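Local coordinates for protein dihydrofolate reductase (Enterococcus faecalis, PDB 4M7U) that probably catalyses the NADPH-dependent reduction of dihydrofolate to tetrahydrofolate, a step of folate metabolism needed for glycine, purine and DNA precursor synthesis, at residues 13-18 and 33-38; 46-51 and 61-66; 69-74 and 112-117. All coordinates share one frame; numbering follows the deposited sequence.

Contact 1 (13-18 and 33-38)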
loop_
_atom_site.group_PDB
_atom_site.type_symbol
_atom_site.label_atom_id
_atom_site.label_comp_id
_atom_site.label_asym_id
_atom_site.label_seq_id
_atom_site.Cartn_x
_atom_site.Cartn_y
_atom_site.Cartn_z
ATOM N N ILE A 13 -2.660 -1.632 1.293
ATOM C CA ILE A 13 -1.999 -2.108 2.507
ATOM C C ILE A 13 -1.015 -1.069 3.034
ATOM O O ILE A 13 -0.240 -0.486 2.273
ATOM C CB ILE A 13 -1.273 -3.450 2.282
ATOM C CG1 ILE A 13 -0.704 -3.971 3.606
ATOM C CG2 ILE A 13 -0.144 -3.278 1.301
ATOM C CD1 ILE A 13 -0.236 -5.405 3.538
ATOM N N TRP A 14 -1.056 -0.810 4.336
ATOM C CA TRP A 14 -0.128 0.154 4.904
ATOM C C TRP A 14 -0.024 -0.018 6.399
ATOM O O TRP A 14 -0.879 -0.665 7.020
ATOM C CB TRP A 14 -0.519 1.601 4.542
ATOM C CG TRP A 14 -1.671 2.173 5.317
ATOM C CD1 TRP A 14 -1.603 2.993 6.414
ATOM C CD2 TRP A 14 -3.071 1.957 5.054
ATOM N NE1 TRP A 14 -2.878 3.299 6.845
ATOM C CE2 TRP A 14 -3.785 2.676 6.037
ATOM C CE3 TRP A 14 -3.773 1.236 4.081
ATOM C CZ2 TRP A 14 -5.192 2.697 6.060
ATOM C CZ3 TRP A 14 -5.159 1.249 4.110
ATOM C CH2 TRP A 14 -5.858 1.979 5.098
ATOM N N ALA A 15 1.048 0.540 6.958
ATOM C CA ALA A 15 1.184 0.676 8.398
ATOM C C ALA A 15 1.205 2.163 8.710
ATOM O O ALA A 15 1.796 2.957 7.964
ATOM C CB ALA A 15 2.459 0.016 8.889
ATOM N N GLN A 16 0.548 2.543 9.801
ATOM C CA GLN A 16 0.593 3.922 10.283
ATOM C C GLN A 16 0.656 3.946 11.808
ATOM O O GLN A 16 0.289 2.951 12.464
ATOM C CB GLN A 16 -0.648 4.688 9.812
ATOM C CG GLN A 16 -1.935 4.187 10.451
ATOM C CD GLN A 16 -3.130 5.020 10.079
ATOM O OE1 GLN A 16 -3.590 4.996 8.932
ATOM N NE2 GLN A 16 -3.648 5.770 11.050
ATOM N N ASP A 17 1.090 5.087 12.362
ATOM C CA ASP A 17 1.123 5.293 13.813
ATOM C C ASP A 17 -0.192 5.932 14.284
ATOM O O ASP A 17 -1.083 6.173 13.469
ATOM C CB ASP A 17 2.373 6.091 14.244
ATOM C CG ASP A 17 2.236 7.599 14.055
ATOM O OD1 ASP A 17 1.231 8.080 13.444
ATOM O OD2 ASP A 17 3.169 8.320 14.515
ATOM N N GLU A 18 -0.333 6.206 15.574
ATOM C CA GLU A 18 -1.621 6.720 16.058
ATOM C C GLU A 18 -1.931 8.168 15.605
ATOM O O GLU A 18 -3.045 8.653 15.784
ATOM C CB GLU A 18 -1.762 6.537 17.582
ATOM C CG GLU A 18 -0.571 6.996 18.376
ATOM C CD GLU A 18 -0.588 6.524 19.837
ATOM O OE1 GLU A 18 -1.372 5.599 20.187
ATOM O OE2 GLU A 18 0.202 7.079 20.640
ATOM N N PRO A 33 9.587 -5.443 12.243
ATOM C CA PRO A 33 9.853 -6.600 11.369
ATOM C C PRO A 33 8.646 -7.484 11.072
ATOM O O PRO A 33 8.514 -7.928 9.919
ATOM C CB PRO A 33 10.889 -7.416 12.162
ATOM C CG PRO A 33 11.607 -6.401 13.003
ATOM C CD PRO A 33 10.601 -5.315 13.312
ATOM N N ASN A 34 7.805 -7.780 12.066
ATOM C CA ASN A 34 6.650 -8.643 11.796
ATOM C C ASN A 34 5.729 -8.052 10.725
ATOM O O ASN A 34 5.183 -8.770 9.883
ATOM C CB ASN A 34 5.853 -8.969 13.067
ATOM C CG ASN A 34 6.670 -9.741 14.097
ATOM O OD1 ASN A 34 7.722 -10.305 13.780
ATOM N ND2 ASN A 34 6.185 -9.767 15.346
ATOM N N ASP A 35 5.574 -6.736 10.745
ATOM C CA ASP A 35 4.708 -6.096 9.761
ATOM C C ASP A 35 5.284 -6.210 8.339
ATOM O O ASP A 35 4.564 -6.520 7.396
ATOM C CB ASP A 35 4.413 -4.646 10.142
ATOM C CG ASP A 35 3.506 -3.961 9.142
ATOM O OD1 ASP A 35 2.336 -4.397 8.984
ATOM O OD2 ASP A 35 3.967 -2.982 8.514
ATOM N N LEU A 36 6.584 -5.985 8.194
ATOM C CA LEU A 36 7.254 -6.216 6.913
ATOM C C LEU A 36 7.046 -7.656 6.419
ATOM O O LEU A 36 6.857 -7.898 5.225
ATOM C CB LEU A 36 8.750 -5.904 7.035
ATOM C CG LEU A 36 9.031 -4.480 7.534
ATOM C CD1 LEU A 36 10.525 -4.232 7.779
ATOM C CD2 LEU A 36 8.444 -3.419 6.590
ATOM N N LYS A 37 7.057 -8.609 7.339
ATOM C CA LYS A 37 6.834 -10.000 6.958
ATOM C C LYS A 37 5.373 -10.225 6.537
ATOM O O LYS A 37 5.109 -10.891 5.534
ATOM C CB LYS A 37 7.291 -10.960 8.069
ATOM C CG LYS A 37 7.056 -12.420 7.739
ATOM C CD LYS A 37 7.833 -13.377 8.644
ATOM C CE LYS A 37 7.483 -13.214 10.121
ATOM N NZ LYS A 37 8.465 -12.344 10.855
ATOM N N PHE A 38 4.430 -9.639 7.272
ATOM C CA PHE A 38 3.025 -9.696 6.861
ATOM C C PHE A 38 2.842 -9.066 5.466
ATOM O O PHE A 38 2.125 -9.586 4.610
ATOM C CB PHE A 38 2.146 -8.967 7.881
ATOM C CG PHE A 38 0.695 -8.870 7.479
ATOM C CD1 PHE A 38 -0.176 -9.931 7.697
ATOM C CD2 PHE A 38 0.197 -7.715 6.900
ATOM C CE1 PHE A 38 -1.510 -9.843 7.330
ATOM C CE2 PHE A 38 -1.149 -7.619 6.535
ATOM C CZ PHE A 38 -1.999 -8.679 6.750
#
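Ile13 reaches out from the strand to touch the ring of Phe38, its terminal methyl CD1 lying 3.8 Å from CE2. The Ile13 chain meets the ring obliquely. Its CG1 lies beside the carbonyl carbon, pointing away from the backbone N (chi1 -175°), and the chain runs on straight, which carries CD1 all the way across to the helix. One helical turn earlier, Asp35 and Ala15 make the second touch: CB of Ala15 comes to 3.4 Å from Asp35 OD2. No hydrogen bond joins the two segments. OD1 of Asp35 is hydrogen-bonded to the hydroxyl of Thr124, and the carboxylate is thus tied through OD1 to strand 120-126, next door to the strand carrying Ala15.

Further out, Tyr164 packs against both Asp35 and the Phe38 ring. On the strand itself, Trp14 points away from the helix and gives its NE1 proton to Gln16 OE1, a nearly straight 2.8 Å bond in the plane of the indole and on a lone pair of the amide oxygen. Phe136 stacks on that indole. Ala15 belongs to the NADP(+) site. This is the first helix of the dihydrofolate reductase fold lying on strand 9-17, and the place of Asp35 is consistent with the family's conserved acid that faces the substrate pterin.

Contact 2 (46-51 and 61-66). With NAP (NADP nicotinamide-adenine-dinucleotide phosphate), chain B.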
loop_
_atom_site.group_PDB
_atom_site.type_symbol
_atom_site.label_atom_id
_atom_site.label_comp_id
_atom_site.label_asym_id
_atom_site.label_seq_id
_atom_site.Cartn_x
_atom_site.Cartn_y
_atom_site.Cartn_z
ATOM N N ASN A 46 2.217 -11.132 -6.290
ATOM C CA ASN A 46 1.194 -10.200 -6.771
ATOM C C ASN A 46 1.805 -8.968 -7.448
ATOM O O ASN A 46 2.981 -8.969 -7.826
ATOM C CB ASN A 46 0.257 -9.774 -5.634
ATOM C CG ASN A 46 -0.691 -10.881 -5.222
ATOM O OD1 ASN A 46 -1.378 -11.476 -6.063
ATOM N ND2 ASN A 46 -0.730 -11.173 -3.925
ATOM N N THR A 47 0.997 -7.924 -7.609
ATOM C CA THR A 47 1.504 -6.653 -8.099
ATOM C C THR A 47 1.455 -5.600 -6.993
ATOM O O THR A 47 0.490 -5.527 -6.227
ATOM C CB THR A 47 0.738 -6.182 -9.354
ATOM O OG1 THR A 47 0.914 -7.156 -10.391
ATOM C CG2 THR A 47 1.281 -4.837 -9.839
ATOM N N LEU A 48 2.515 -4.810 -6.891
ATOM C CA LEU A 48 2.584 -3.742 -5.908
ATOM C C LEU A 48 2.665 -2.384 -6.636
ATOM O O LEU A 48 3.533 -2.191 -7.500
ATOM C CB LEU A 48 3.811 -3.946 -5.015
ATOM C CG LEU A 48 4.051 -2.846 -3.978
ATOM C CD1 LEU A 48 2.939 -2.868 -2.920
ATOM C CD2 LEU A 48 5.424 -2.984 -3.333
ATOM N N VAL A 49 1.763 -1.461 -6.298
ATOM C CA VAL A 49 1.724 -0.130 -6.928
ATOM C C VAL A 49 2.267 0.922 -5.972
ATOM O O VAL A 49 1.777 1.048 -4.850
ATOM C CB VAL A 49 0.280 0.279 -7.330
ATOM C CG1 VAL A 49 0.272 1.665 -7.991
ATOM C CG2 VAL A 49 -0.321 -0.760 -8.265
ATOM N N LEU A 50 3.273 1.678 -6.418
ATOM C CA LEU A 50 3.902 2.701 -5.582
ATOM C C LEU A 50 4.010 4.051 -6.311
ATOM O O LEU A 50 4.433 4.104 -7.471
ATOM C CB LEU A 50 5.308 2.255 -5.165
ATOM C CG LEU A 50 5.478 0.970 -4.358
ATOM C CD1 LEU A 50 6.969 0.676 -4.157
ATOM C CD2 LEU A 50 4.790 1.140 -3.017
ATOM N N GLY A 51 3.648 5.143 -5.633
ATOM C CA GLY A 51 3.901 6.467 -6.180
ATOM C C GLY A 51 5.402 6.677 -6.280
ATOM O O GLY A 51 6.173 5.986 -5.594
ATOM N N ARG A 61 14.402 0.308 -5.414
ATOM C CA ARG A 61 14.684 -1.124 -5.480
ATOM C C ARG A 61 13.399 -1.939 -5.514
ATOM O O ARG A 61 12.526 -1.761 -4.672
ATOM C CB ARG A 61 15.521 -1.542 -4.267
ATOM C CG ARG A 61 15.830 -3.032 -4.193
ATOM C CD ARG A 61 16.688 -3.480 -5.370
ATOM N NE ARG A 61 18.011 -2.848 -5.389
ATOM C CZ ARG A 61 19.147 -3.464 -5.060
ATOM N NH1 ARG A 61 19.133 -4.739 -4.685
ATOM N NH2 ARG A 61 20.301 -2.807 -5.113
ATOM N N PRO A 62 13.265 -2.836 -6.495
ATOM C CA PRO A 62 12.042 -3.650 -6.464
ATOM C C PRO A 62 12.185 -4.878 -5.566
ATOM O O PRO A 62 13.285 -5.421 -5.443
ATOM C CB PRO A 62 11.864 -4.075 -7.923
ATOM C CG PRO A 62 13.266 -4.047 -8.494
ATOM C CD PRO A 62 13.974 -2.923 -7.784
ATOM N N LEU A 63 11.090 -5.299 -4.936
ATOM C CA LEU A 63 11.099 -6.531 -4.153
ATOM C C LEU A 63 11.015 -7.717 -5.107
ATOM O O LEU A 63 10.224 -7.710 -6.053
ATOM C CB LEU A 63 9.933 -6.560 -3.164
ATOM C CG LEU A 63 9.851 -5.422 -2.144
ATOM C CD1 LEU A 63 8.552 -5.487 -1.350
ATOM C CD2 LEU A 63 11.039 -5.464 -1.204
ATOM N N PRO A 64 11.844 -8.738 -4.877
ATOM C CA PRO A 64 11.848 -9.917 -5.759
ATOM C C PRO A 64 10.511 -10.665 -5.760
ATOM O O PRO A 64 9.705 -10.485 -4.841
ATOM C CB PRO A 64 12.947 -10.806 -5.157
ATOM C CG PRO A 64 13.156 -10.290 -3.757
ATOM C CD PRO A 64 12.867 -8.819 -3.820
ATOM N N ASN A 65 10.283 -11.480 -6.789
ATOM C CA ASN A 65 9.095 -12.325 -6.882
ATOM C C ASN A 65 7.731 -11.612 -6.768
ATOM O O ASN A 65 6.738 -12.230 -6.376
ATOM C CB ASN A 65 9.192 -13.464 -5.864
ATOM C CG ASN A 65 10.488 -14.247 -5.993
ATOM O OD1 ASN A 65 10.658 -15.019 -6.935
ATOM N ND2 ASN A 65 11.410 -14.047 -5.050
ATOM N N ARG A 66 7.704 -10.320 -7.098
ATOM C CA ARG A 66 6.472 -9.548 -7.306
ATOM C C ARG A 66 6.678 -8.679 -8.535
ATOM O O ARG A 66 7.815 -8.387 -8.901
ATOM C CB ARG A 66 6.229 -8.572 -6.152
ATOM C CG ARG A 66 6.202 -9.181 -4.810
ATOM C CD ARG A 66 6.878 -8.294 -3.805
ATOM N NE ARG A 66 6.772 -8.915 -2.491
ATOM C CZ ARG A 66 7.601 -9.847 -2.037
ATOM N NH1 ARG A 66 8.621 -10.256 -2.779
ATOM N NH2 ARG A 66 7.412 -10.367 -0.833
HETATM P PA NAP B . 3.685 9.243 -3.199
HETATM O O1A NAP B . 2.137 9.047 -3.189
HETATM O O2A NAP B . 4.424 7.966 -2.850
HETATM O O5B NAP B . 4.145 9.651 -4.639
HETATM C C5B NAP B . 3.631 10.802 -5.241
HETATM C C4B NAP B . 3.983 10.854 -6.694
HETATM O O4B NAP B . 3.519 9.685 -7.508
HETATM C C3B NAP B . 3.744 12.093 -7.523
HETATM O O3B NAP B . 4.418 13.267 -7.263
HETATM C C2B NAP B . 3.774 11.550 -8.902
HETATM O O2B NAP B . 4.985 11.396 -9.547
HETATM C C1B NAP B . 2.874 10.357 -8.663
HETATM N N9A NAP B . 1.511 10.061 -8.979
HETATM C C8A NAP B . 0.546 9.901 -8.073
HETATM N N7A NAP B . -0.685 9.798 -8.782
HETATM C C5A NAP B . -0.414 9.936 -10.144
HETATM C C6A NAP B . -1.252 9.916 -11.266
HETATM N N6A NAP B . -2.669 9.726 -11.097
HETATM N N1A NAP B . -0.708 10.073 -12.469
HETATM C C2A NAP B . 0.645 10.245 -12.627
HETATM N N3A NAP B . 1.480 10.267 -11.512
HETATM C C4A NAP B . 0.923 10.110 -10.302
HETATM O O3 NAP B . 4.134 10.421 -2.245
HETATM P PN NAP B . 3.342 10.933 -0.968
HETATM O O1N NAP B . 2.038 11.665 -1.418
HETATM O O2N NAP B . 2.989 9.813 -0.014
HETATM O O5D NAP B . 4.357 11.900 -0.231
HETATM C C5D NAP B . 5.728 11.638 -0.409
HETATM C C4D NAP B . 6.692 12.807 -0.328
HETATM O O4D NAP B . 6.164 14.179 -0.135
HETATM C C3D NAP B . 7.972 12.707 0.502
HETATM O O3D NAP B . 9.151 12.680 -0.107
HETATM C C2D NAP B . 7.806 13.730 1.590
HETATM O O2D NAP B . 8.894 14.229 2.276
HETATM C C1D NAP B . 6.765 14.713 1.094
HETATM N N1N NAP B . 6.020 15.644 1.904
HETATM C C2N NAP B . 6.558 16.731 2.706
HETATM C C3N NAP B . 5.615 17.710 3.415
HETATM C C7N NAP B . 6.121 19.093 3.611
HETATM O O7N NAP B . 6.783 19.601 2.715
HETATM N N7N NAP B . 6.201 19.632 4.930
HETATM C C4N NAP B . 4.115 17.367 3.596
HETATM C C5N NAP B . 3.693 16.019 2.950
HETATM C C6N NAP B . 4.719 15.116 2.240
HETATM P P2B NAP B . 5.549 12.627 -10.346
HETATM O O1X NAP B . 5.759 13.826 -9.363
HETATM O O2X NAP B . 6.934 12.215 -10.934
HETATM O O3X NAP B . 4.560 13.004 -11.424
#
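Leu48 and Leu63 meet through their outermost methyls because both side chains are stretched toward one another. In Leu48, CG lies trans to the backbone N (chi1 177°) and CD2 continues the line away from CA. In Leu63, CG turns in beside the backbone N (chi1 -58°), and CD1 extends from there with chi2 at 173°. The two methyls come tip to tip at 4.5 Å, Leu48 CD2 to Leu63 CD1, a loose touch rather than a tight fit.

The closer approach is made by backbone: the carbonyl O of Asn46 stands 3.6 Å from CA of Arg66 and 3.7 Å from its CB. These two residues lie side by side where the chain enters strand 47-51 and where it is about to enter strand 67-71. No hydrogen bond crosses between the segments. The Arg66 side chain starts toward Asn46 but bends at chi2 and leads off, its NE hydrogen-bonding Thr43 OG1 at the end of helix 33-43. Arg66 closes a type II beta turn that begins at Leu63 and swings the loop back to the sheet.

Asn46 is held by both ends of its amide, OD1 taking the backbone N-H of Val101 and ND2 donating to Lys42 O. At the other end of the strand, Gly51 occupies the N-cap position of helix 52-57, and its CA lies 3.5 Å from NAP O4B. Phe39 of helix 33-43 covers both leucines, strand 101-104 backs Leu48 through Val103, and strand 67-71 pairs alongside.

Contact 3 (69-74 and 112-117). With NAP (NADP nicotinamide-adenine-dinucleotide phosphate), chain B.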
loop_
_atom_site.group_PDB
_atom_site.type_symbol
_atom_site.label_atom_id
_atom_site.label_comp_id
_atom_site.label_asym_id
_atom_site.label_seq_id
_atom_site.Cartn_x
_atom_site.Cartn_y
_atom_site.Cartn_z
ATOM N N ILE A 69 4.705 -1.754 -9.902
ATOM C CA ILE A 69 4.429 -0.635 -10.815
ATOM C C ILE A 69 4.741 0.712 -10.130
ATOM O O ILE A 69 4.264 0.972 -9.021
ATOM C CB ILE A 69 2.953 -0.623 -11.286
ATOM C CG1 ILE A 69 2.608 -1.901 -12.067
ATOM C CG2 ILE A 69 2.678 0.601 -12.142
ATOM C CD1 ILE A 69 1.102 -2.134 -12.221
ATOM N N VAL A 70 5.549 1.562 -10.771
ATOM C CA VAL A 70 5.782 2.917 -10.245
ATOM C C VAL A 70 4.957 3.953 -11.009
ATOM O O VAL A 70 4.951 3.971 -12.249
ATOM C CB VAL A 70 7.270 3.304 -10.236
ATOM C CG1 VAL A 70 7.437 4.709 -9.727
ATOM C CG2 VAL A 70 8.049 2.343 -9.339
ATOM N N LEU A 71 4.235 4.793 -10.267
ATOM C CA LEU A 71 3.322 5.759 -10.871
ATOM C C LEU A 71 4.009 7.127 -10.919
ATOM O O LEU A 71 4.539 7.592 -9.906
ATOM C CB LEU A 71 2.029 5.821 -10.047
ATOM C CG LEU A 71 0.754 6.475 -10.577
ATOM C CD1 LEU A 71 0.420 5.967 -11.962
ATOM C CD2 LEU A 71 -0.392 6.176 -9.613
ATOM N N THR A 72 4.031 7.755 -12.095
ATOM C CA THR A 72 4.679 9.062 -12.270
ATOM C C THR A 72 4.131 9.746 -13.508
ATOM O O THR A 72 3.762 9.074 -14.462
ATOM C CB THR A 72 6.233 8.929 -12.374
ATOM O OG1 THR A 72 6.838 10.224 -12.549
ATOM C CG2 THR A 72 6.621 8.031 -13.536
ATOM N N SER A 73 4.057 11.077 -13.488
ATOM C CA SER A 73 3.589 11.823 -14.657
ATOM C C SER A 73 4.711 12.012 -15.686
ATOM O O SER A 73 4.456 12.354 -16.838
ATOM C CB SER A 73 3.001 13.174 -14.242
ATOM O OG SER A 73 3.993 14.003 -13.663
ATOM N N ASN A 74 5.949 11.773 -15.258
ATOM C CA ASN A 74 7.130 11.890 -16.114
ATOM C C ASN A 74 7.206 10.777 -17.185
ATOM O O ASN A 74 7.425 9.600 -16.863
ATOM C CB ASN A 74 8.370 11.874 -15.211
ATOM C CG ASN A 74 9.684 11.997 -15.977
ATOM O OD1 ASN A 74 9.715 12.070 -17.209
ATOM N ND2 ASN A 74 10.789 12.025 -15.230
ATOM N N LYS A 112 -5.068 8.183 -1.631
ATOM C CA LYS A 112 -6.237 9.046 -1.815
ATOM C C LYS A 112 -6.913 8.851 -3.184
ATOM O O LYS A 112 -8.134 8.906 -3.284
ATOM C CB LYS A 112 -5.824 10.506 -1.641
ATOM C CG LYS A 112 -6.969 11.485 -1.427
ATOM C CD LYS A 112 -6.452 12.919 -1.513
ATOM C CE LYS A 112 -6.956 13.765 -0.355
ATOM N NZ LYS A 112 -8.438 13.838 -0.347
ATOM N N GLU A 113 -6.121 8.616 -4.232
ATOM C CA GLU A 113 -6.671 8.434 -5.579
ATOM C C GLU A 113 -7.238 7.068 -5.818
ATOM O O GLU A 113 -8.174 6.913 -6.596
ATOM C CB GLU A 113 -5.571 8.556 -6.626
ATOM C CG GLU A 113 -4.884 9.847 -6.683
ATOM C CD GLU A 113 -3.716 9.755 -7.619
ATOM O OE1 GLU A 113 -2.925 8.780 -7.488
ATOM O OE2 GLU A 113 -3.619 10.634 -8.502
ATOM N N LEU A 114 -6.625 6.062 -5.207
ATOM C CA LEU A 114 -6.898 4.683 -5.606
ATOM C C LEU A 114 -7.725 3.913 -4.589
ATOM O O LEU A 114 -8.342 2.899 -4.926
ATOM C CB LEU A 114 -5.588 3.954 -5.948
ATOM C CG LEU A 114 -5.132 4.284 -7.382
ATOM C CD1 LEU A 114 -3.682 3.903 -7.621
ATOM C CD2 LEU A 114 -6.029 3.549 -8.367
ATOM N N ILE A 115 -7.752 4.389 -3.348
ATOM C CA ILE A 115 -8.641 3.766 -2.363
ATOM C C ILE A 115 -10.117 3.714 -2.810
ATOM O O ILE A 115 -10.768 2.697 -2.591
ATOM C CB ILE A 115 -8.435 4.313 -0.930
ATOM C CG1 ILE A 115 -7.179 3.662 -0.341
ATOM C CG2 ILE A 115 -9.652 4.029 -0.048
ATOM C CD1 ILE A 115 -6.885 4.008 1.082
ATOM N N PRO A 116 -10.632 4.772 -3.491
ATOM C CA PRO A 116 -12.000 4.626 -4.021
ATOM C C PRO A 116 -12.199 3.420 -4.957
ATOM O O PRO A 116 -13.338 2.984 -5.109
ATOM C CB PRO A 116 -12.211 5.932 -4.794
ATOM C CG PRO A 116 -11.393 6.930 -4.026
ATOM C CD PRO A 116 -10.139 6.155 -3.660
ATOM N N ALA A 117 -11.128 2.895 -5.560
ATOM C CA ALA A 117 -11.233 1.707 -6.418
ATOM C C ALA A 117 -10.872 0.396 -5.696
ATOM O O ALA A 117 -10.902 -0.680 -6.298
ATOM C CB ALA A 117 -10.392 1.867 -7.676
HETATM P PA NAP B . 3.685 9.243 -3.199
HETATM O O1A NAP B . 2.137 9.047 -3.189
HETATM O O2A NAP B . 4.424 7.966 -2.850
HETATM O O5B NAP B . 4.145 9.651 -4.639
HETATM C C5B NAP B . 3.631 10.802 -5.241
HETATM C C4B NAP B . 3.983 10.854 -6.694
HETATM O O4B NAP B . 3.519 9.685 -7.508
HETATM C C3B NAP B . 3.744 12.093 -7.523
HETATM O O3B NAP B . 4.418 13.267 -7.263
HETATM C C2B NAP B . 3.774 11.550 -8.902
HETATM O O2B NAP B . 4.985 11.396 -9.547
HETATM C C1B NAP B . 2.874 10.357 -8.663
HETATM N N9A NAP B . 1.511 10.061 -8.979
HETATM C C8A NAP B . 0.546 9.901 -8.073
HETATM N N7A NAP B . -0.685 9.798 -8.782
HETATM C C5A NAP B . -0.414 9.936 -10.144
HETATM C C6A NAP B . -1.252 9.916 -11.266
HETATM N N6A NAP B . -2.669 9.726 -11.097
HETATM N N1A NAP B . -0.708 10.073 -12.469
HETATM C C2A NAP B . 0.645 10.245 -12.627
HETATM N N3A NAP B . 1.480 10.267 -11.512
HETATM C C4A NAP B . 0.923 10.110 -10.302
HETATM O O3 NAP B . 4.134 10.421 -2.245
HETATM P PN NAP B . 3.342 10.933 -0.968
HETATM O O1N NAP B . 2.038 11.665 -1.418
HETATM O O2N NAP B . 2.989 9.813 -0.014
HETATM O O5D NAP B . 4.357 11.900 -0.231
HETATM C C5D NAP B . 5.728 11.638 -0.409
HETATM C C4D NAP B . 6.692 12.807 -0.328
HETATM O O4D NAP B . 6.164 14.179 -0.135
HETATM C C3D NAP B . 7.972 12.707 0.502
HETATM O O3D NAP B . 9.151 12.680 -0.107
HETATM C C2D NAP B . 7.806 13.730 1.590
HETATM O O2D NAP B . 8.894 14.229 2.276
HETATM C C1D NAP B . 6.765 14.713 1.094
HETATM N N1N NAP B . 6.020 15.644 1.904
HETATM C C2N NAP B . 6.558 16.731 2.706
HETATM C C3N NAP B . 5.615 17.710 3.415
HETATM C C7N NAP B . 6.121 19.093 3.611
HETATM O O7N NAP B . 6.783 19.601 2.715
HETATM N N7N NAP B . 6.201 19.632 4.930
HETATM C C4N NAP B . 4.115 17.367 3.596
HETATM C C5N NAP B . 3.693 16.019 2.950
HETATM C C6N NAP B . 4.719 15.116 2.240
HETATM P P2B NAP B . 5.549 12.627 -10.346
HETATM O O1X NAP B . 5.759 13.826 -9.363
HETATM O O2X NAP B . 6.934 12.215 -10.934
HETATM O O3X NAP B . 4.560 13.004 -11.424
#
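Leu71 spreads over one face of the cofactor's adenine, with its CG only 3.6 Å from NAP C4A. Its CD2 reaches further along the same face, 3.7 Å from NAP N7A. A chi1 of -165° turns CG away from the backbone N, and the isobutyl group leaves the end of strand 67-71 directly onto the base. The same methyl then bridges to the helix, standing 4.5 Å from Leu114 CD1 and also near the carboxylate of Glu113.

Glu113 comes at the adenine from its edge, its chain extended beyond CG. The carboxylate is turned steeply across the base plane, and its OE2 accepts a 2.9 Å hydrogen bond from the amino nitrogen N6A. Glu113 OE1 stands 2.8 Å from NAP N7A; two acceptors this close suggest that a proton may lie between them or that the acid's pKa may be raised.

Past the strand, Thr72 and Ser73 grip the 2'-phosphate of the adenine ribose. Thr72 OG1 donates to NAP O2X at 2.6 Å and at the same time accepts from Asn74 N, closing an ST turn. Ser73 holds another phosphate oxygen twice: its N donates to NAP O3X at 2.9 Å, N-H...O 160°, and its OG comes in at 2.5 Å. Arg52 also hydrogen-bonds the cofactor, while Val88 and Ile91 of helix 88-97 pack behind the leucines.

Leucine on the base, glutamate at its edge and hydroxyls on the 2'-phosphate make up the adenosine end of an NADP(H) site; the 2'-phosphate, which NAD lacks, is what these hydroxyls recognise.

Going along the chain, the three contacts come in series; none nests inside or crosses another. Contact 1 closes first, folding the loop that carries strand 21-23 back so that helix 33-43 lies on strand 9-17. That helix leads straight into strand 47-51, where contact 2 opens; it closes after helix 52-57, as the chain returns toward strand 67-71 in a beta-alpha-beta crossover. Contact 3 begins on that strand and spans the longest stretch, out to helix 108-114. Strands 47-51 and 67-71 pair in parallel, with bonds Leu48 O to Ile69 N and Ile69 O to Leu50 N joining contacts 2 and 3, and both of these contacts touch NADP.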